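Local coordinates for uncharacterized protein (Bacteroides ovatus, PDB 4QEY) that is of unknown function but folds as a beta sandwich of a family likened to PLAT/LH2 and C2 domains, some of which bind calcium or lipid, at residues V17-N22 and F26-A31; I65-G70 and S74-A79. One frame throughout, in Å; residues are numbered along the deposited sequence.

How the contacts relate
Contacts 1 and 2 both bridge the two facing antiparallel sheets of a beta sandwich, and they follow one another along the chain, contact 1 closing before contact 2 opens. Their centres lie about 17 Å apart, on opposite sides of the chain's centre. Strands 13-21 and 64-68 are neighbours in one sheet, strands 26-36 and 73-84 in the other, so each contact uses one strand from each layer. Where the two meet, Val17 N lies 2.8 Å from Ile65 O, and Ala31 N lies 2.8 Å from Ala79 O, both probable hydrogen bonds. Val17 also packs on Cys78, and Ile30 on Ile65, making one continuous core.

Contact 1: V17-N22 and F26-A31. With EDO (1,2-ethanediol), chain L; EDO (1,2-ethanediol), chain N; EDO (1,2-ethanediol), chain M.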
loop_
_atom_site.group_PDB
_atom_site.type_symbol
_atom_site.label_atom_id
_atom_site.label_comp_id
_atom_site.label_asym_id
_atom_site.label_seq_id
_atom_site.Cartn_x
_atom_site.Cartn_y
_atom_site.Cartn_z
ATOM N N VAL A 17 0.752 -0.642 -4.295
ATOM C CA VAL A 17 0.627 -1.943 -3.650
ATOM C C VAL A 17 0.223 -2.934 -4.743
ATOM O O VAL A 17 -0.701 -2.669 -5.516
ATOM C CB VAL A 17 -0.356 -1.931 -2.434
ATOM C CG1 VAL A 17 -0.435 -3.304 -1.766
ATOM C CG2 VAL A 17 0.052 -0.868 -1.411
ATOM N N GLU A 18 0.973 -4.038 -4.851
ATOM C CA GLU A 18 0.714 -5.110 -5.809
ATOM C C GLU A 18 0.617 -6.443 -5.087
ATOM O O GLU A 18 1.371 -6.690 -4.140
ATOM C CB GLU A 18 1.785 -5.177 -6.897
ATOM C CG GLU A 18 1.713 -4.071 -7.928
ATOM C CD GLU A 18 2.649 -4.199 -9.117
ATOM O OE1 GLU A 18 3.560 -5.056 -9.087
ATOM O OE2 GLU A 18 2.479 -3.420 -10.081
ATOM N N GLN A 19 -0.311 -7.305 -5.534
ATOM C CA GLN A 19 -0.480 -8.638 -4.977
ATOM C C GLN A 19 -0.535 -9.674 -6.089
ATOM O O GLN A 19 -1.050 -9.400 -7.173
ATOM C CB GLN A 19 -1.733 -8.742 -4.093
ATOM C CG GLN A 19 -3.066 -8.493 -4.810
ATOM C CD GLN A 19 -4.247 -8.815 -3.942
ATOM O OE1 GLN A 19 -4.146 -9.596 -3.008
ATOM N NE2 GLN A 19 -5.387 -8.225 -4.249
ATOM N N SER A 20 -0.015 -10.868 -5.817
ATOM C CA SER A 20 -0.041 -12.001 -6.745
ATOM C C SER A 20 -0.059 -13.302 -5.929
ATOM O O SER A 20 0.178 -13.276 -4.728
ATOM C CB SER A 20 1.132 -11.958 -7.729
ATOM O OG SER A 20 2.409 -12.071 -7.119
ATOM N N GLY A 21 -0.379 -14.405 -6.585
ATOM C CA GLY A 21 -0.456 -15.711 -5.955
ATOM C C GLY A 21 -1.881 -16.141 -5.743
ATOM O O GLY A 21 -2.754 -15.864 -6.575
ATOM N N ASN A 22 -2.123 -16.798 -4.601
ATOM C CA ASN A 22 -3.431 -17.312 -4.216
ATOM C C ASN A 22 -4.235 -16.206 -3.582
ATOM O O ASN A 22 -4.601 -16.312 -2.417
ATOM C CB ASN A 22 -3.254 -18.499 -3.266
ATOM C CG ASN A 22 -2.491 -19.645 -3.858
ATOM O OD1 ASN A 22 -1.492 -20.078 -3.310
ATOM N ND2 ASN A 22 -2.917 -20.143 -5.004
ATOM N N PHE A 26 -6.749 -15.047 0.745
ATOM C CA PHE A 26 -6.332 -13.999 1.665
ATOM C C PHE A 26 -7.276 -12.827 1.570
ATOM O O PHE A 26 -8.042 -12.737 0.611
ATOM C CB PHE A 26 -4.885 -13.543 1.341
ATOM C CG PHE A 26 -3.812 -14.598 1.489
ATOM C CD1 PHE A 26 -3.492 -15.444 0.429
ATOM C CD2 PHE A 26 -3.107 -14.736 2.682
ATOM C CE1 PHE A 26 -2.502 -16.416 0.565
ATOM C CE2 PHE A 26 -2.127 -15.728 2.827
ATOM C CZ PHE A 26 -1.828 -16.551 1.766
ATOM N N ASP A 27 -7.230 -11.948 2.581
ATOM C CA ASP A 27 -7.856 -10.627 2.657
ATOM C C ASP A 27 -6.740 -9.598 2.797
ATOM O O ASP A 27 -5.968 -9.692 3.736
ATOM C CB ASP A 27 -8.890 -10.503 3.786
ATOM C CG ASP A 27 -10.197 -11.237 3.610
ATOM O OD1 ASP A 27 -10.549 -11.568 2.456
ATOM O OD2 ASP A 27 -10.903 -11.419 4.614
ATOM N N LEU A 28 -6.595 -8.691 1.833
ATOM C CA LEU A 28 -5.624 -7.599 1.849
ATOM C C LEU A 28 -6.374 -6.313 2.143
ATOM O O LEU A 28 -7.294 -5.945 1.391
ATOM C CB LEU A 28 -4.821 -7.500 0.523
ATOM C CG LEU A 28 -3.866 -6.319 0.375
ATOM C CD1 LEU A 28 -2.724 -6.382 1.413
ATOM C CD2 LEU A 28 -3.304 -6.261 -1.007
ATOM N N ASN A 29 -6.018 -5.664 3.267
ATOM C CA ASN A 29 -6.613 -4.408 3.716
ATOM C C ASN A 29 -5.522 -3.384 3.760
ATOM O O ASN A 29 -4.484 -3.636 4.374
ATOM C CB ASN A 29 -7.302 -4.580 5.076
ATOM C CG ASN A 29 -8.240 -5.756 5.104
ATOM O OD1 ASN A 29 -9.297 -5.750 4.464
ATOM N ND2 ASN A 29 -7.819 -6.828 5.783
ATOM N N ILE A 30 -5.688 -2.274 3.033
ATOM C CA ILE A 30 -4.638 -1.260 2.982
ATOM C C ILE A 30 -5.257 0.125 3.270
ATOM O O ILE A 30 -6.420 0.387 2.973
ATOM C CB ILE A 30 -3.821 -1.275 1.665
ATOM C CG1 ILE A 30 -4.706 -1.141 0.423
ATOM C CG2 ILE A 30 -2.959 -2.543 1.564
ATOM C CD1 ILE A 30 -3.960 -1.226 -0.980
ATOM N N ALA A 31 -4.475 0.964 3.954
ATOM C CA ALA A 31 -4.837 2.322 4.311
ATOM C C ALA A 31 -3.706 3.259 3.940
ATOM O O ALA A 31 -2.547 2.967 4.223
ATOM C CB ALA A 31 -5.162 2.416 5.798
HETATM C C1 EDO L . -6.968 -10.462 -1.993
HETATM O O1 EDO L . -5.813 -11.208 -1.724
HETATM C C2 EDO L . -7.427 -9.893 -0.653
HETATM O O2 EDO L . -8.571 -9.087 -0.780
HETATM C C1 EDO N . 4.608 -8.924 -6.572
HETATM O O1 EDO N . 3.388 -9.207 -5.915
HETATM C C2 EDO N . 4.320 -7.847 -7.648
HETATM O O2 EDO N . 3.315 -8.261 -8.590
HETATM C C1 EDO M . -10.348 -11.939 -2.171
HETATM O O1 EDO M . -9.809 -12.957 -1.331
HETATM C C2 EDO M . -11.422 -11.078 -1.426
HETATM O O2 EDO M . -10.841 -10.435 -0.294
#
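Across the interior of a beta sandwich, Val17 and Gln19 of strand 13-21 face Leu28 and Ile30 of strand 26-36 in the other sheet. The axes of the two segments pass 10.2 Å apart and run almost exactly antiparallel, at 177°, too far for backbone pairing; each strand hydrogen-bonds within its own sheet. Val17 and Ile30 meet tip to tip, with Ile30 CD1 3.9 Å from Val17 CB and about equally far from both of its methyls. Ile30 CG1 sits between the backbone N and the carbonyl carbon (chi1 55°), and the extended chain beyond it lifts CD1 across to the valine. Val17 CG1 also meets Leu28 CD2 at 4.2 Å. Leu28 CD2 lies beside the Gln19 amide as well, 4.0 Å from Gln19 OE1. Gln19 carries a polar group into this layer, but NE2 is held by hydrogen bonds to the carbonyl oxygens of Val60 and Glu62, while Gln19 OE1 lies 2.7 Å from O1 of an ethanediol (chain L), probably from the crystallisation liquor. The Phe26 side chain also reaches into the sandwich, packing on Leu93 and Val82 from the two sheets. At the end of the contact, where the chain turns between the layers, the carbonyl oxygen of Asn22 approaches the edge of the Phe26 ring in its plane, with Asn22 O 3.2 Å from Phe26 CD1.

Contact 2: I65-G70 and S74-A79; sequences ISCQTG and SMMTCA
Met76, present as selenomethionine, stands up from strand 73-84 and reaches Cys67 and the backbone of Gln68 in the facing strand, and the methyl of Thr69 just beyond it. CG is anti to the backbone N (chi1 -178°) and the chain stays extended to SE; the last torsion then bends it (chi3 -71°), laying CE along the segment it meets. Met76 SE lies 3.3 Å from Cys67 O, and its CE packs on the backbone of the next residue, 3.6 Å from Gln68 CA. Cys67 and Thr69 point their side chains into the sandwich on either side of Gln68, whose own side chain leaves the interior. Cys67 SG comes in from the side, 4.0 Å from Met76 CE. The Thr69 methyl stands beyond the tip, CG2 3.7 Å from Met76 CE, the two side chains sliding past each other in opposite directions. With CG2 turned to the core, the threonine hydroxyl serves the backbone: Thr69 OG1 donates to Gly70 O at 3.0 Å, on a lone pair in the carbonyl plane, and is also hydrogen-bonded to His13 N. Ile15 and Leu43 pack on Met76 as well, and just before it Ser74 and Met75 form a classic beta bulge opposite Ala35. No hydrogen bond crosses between these two segments; what joins them is van der Waals contact, nearly all of it made by the tip of Met76.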
loop_
_atom_site.group_PDB
_atom_site.type_symbol
_atom_site.label_atom_id
_atom_site.label_comp_id
_atom_site.label_asym_id
_atom_site.label_seq_id
_atom_site.Cartn_x
_atom_site.Cartn_y
_atom_site.Cartn_z
ATOM N N ILE A 65 -2.966 -1.426 -6.643
ATOM C CA ILE A 65 -3.628 -0.261 -6.044
ATOM C C ILE A 65 -2.588 0.823 -5.947
ATOM O O ILE A 65 -1.484 0.581 -5.468
ATOM C CB ILE A 65 -4.331 -0.542 -4.675
ATOM C CG1 ILE A 65 -5.515 -1.492 -4.840
ATOM C CG2 ILE A 65 -4.811 0.763 -4.000
ATOM C CD1 ILE A 65 -6.790 -0.969 -5.647
ATOM N N SER A 66 -2.946 2.010 -6.400
ATOM C CA SER A 66 -2.082 3.176 -6.378
ATOM C C SER A 66 -2.764 4.335 -5.671
ATOM O O SER A 66 -3.984 4.513 -5.775
ATOM C CB SER A 66 -1.706 3.570 -7.801
ATOM O OG SER A 66 -0.917 4.746 -7.809
ATOM N N CYS A 67 -1.962 5.121 -4.955
ATOM C CA CYS A 67 -2.411 6.324 -4.271
ATOM C C CYS A 67 -1.295 7.375 -4.343
ATOM O O CYS A 67 -0.133 7.040 -4.139
ATOM C CB CYS A 67 -2.821 6.015 -2.836
ATOM S SG CYS A 67 -3.639 7.391 -2.005
ATOM N N GLN A 68 -1.637 8.627 -4.691
ATOM C CA GLN A 68 -0.659 9.718 -4.804
ATOM C C GLN A 68 -1.226 11.061 -4.328
ATOM O O GLN A 68 -2.440 11.240 -4.276
ATOM C CB GLN A 68 -0.169 9.868 -6.261
ATOM C CG GLN A 68 -1.240 10.345 -7.242
ATOM C CD GLN A 68 -0.827 10.210 -8.667
ATOM O OE1 GLN A 68 -0.600 9.112 -9.161
ATOM N NE2 GLN A 68 -0.832 11.315 -9.384
ATOM N N THR A 69 -0.320 12.005 -4.022
ATOM C CA THR A 69 -0.620 13.385 -3.649
ATOM C C THR A 69 -0.440 14.307 -4.859
ATOM O O THR A 69 -0.115 13.851 -5.956
ATOM C CB THR A 69 0.285 13.867 -2.482
ATOM O OG1 THR A 69 1.640 13.898 -2.912
ATOM C CG2 THR A 69 0.150 13.064 -1.243
ATOM N N GLY A 70 -0.568 15.606 -4.616
ATOM C CA GLY A 70 -0.291 16.645 -5.592
ATOM C C GLY A 70 1.190 16.939 -5.544
ATOM O O GLY A 70 1.927 16.256 -4.820
ATOM N N SER A 74 4.475 16.130 1.014
ATOM C CA SER A 74 5.672 16.080 1.858
ATOM C C SER A 74 5.908 14.671 2.433
ATOM O O SER A 74 7.034 14.356 2.830
ATOM C CB SER A 74 5.565 17.092 2.996
ATOM O OG SER A 74 4.465 16.840 3.857
HETATM N N MSE A 75 4.863 13.822 2.451
HETATM C CA MSE A 75 4.945 12.469 3.001
HETATM C C MSE A 75 3.724 11.629 2.675
HETATM O O MSE A 75 2.615 12.161 2.643
HETATM C CB MSE A 75 5.064 12.573 4.530
HETATM C CG MSE A 75 5.455 11.286 5.190
HETATM SE SE MSE A 75 4.558 11.081 6.865
HETATM C CE MSE A 75 2.655 10.749 6.195
HETATM N N MSE A 76 3.911 10.311 2.506
HETATM C CA MSE A 76 2.815 9.355 2.349
HETATM C C MSE A 76 3.145 8.066 3.109
HETATM O O MSE A 76 4.289 7.606 3.069
HETATM C CB MSE A 76 2.466 9.040 0.888
HETATM C CG MSE A 76 1.279 8.063 0.793
HETATM SE SE MSE A 76 0.583 7.683 -0.947
HETATM C CE MSE A 76 -0.206 9.369 -1.250
ATOM N N THR A 77 2.140 7.498 3.796
ATOM C CA THR A 77 2.264 6.249 4.543
ATOM C C THR A 77 1.219 5.256 4.056
ATOM O O THR A 77 0.079 5.622 3.770
ATOM C CB THR A 77 2.136 6.492 6.058
ATOM O OG1 THR A 77 3.166 7.390 6.446
ATOM C CG2 THR A 77 2.280 5.220 6.882
ATOM N N CYS A 78 1.624 3.997 3.962
ATOM C CA CYS A 78 0.749 2.896 3.611
ATOM C C CYS A 78 0.851 1.844 4.687
ATOM O O CYS A 78 1.936 1.331 4.959
ATOM C CB CYS A 78 1.069 2.325 2.232
ATOM S SG CYS A 78 0.029 0.917 1.764
ATOM N N ALA A 79 -0.273 1.556 5.318
ATOM C CA ALA A 79 -0.392 0.516 6.344
ATOM C C ALA A 79 -1.298 -0.556 5.842
ATOM O O ALA A 79 -2.367 -0.247 5.314
ATOM C CB ALA A 79 -0.919 1.103 7.640
#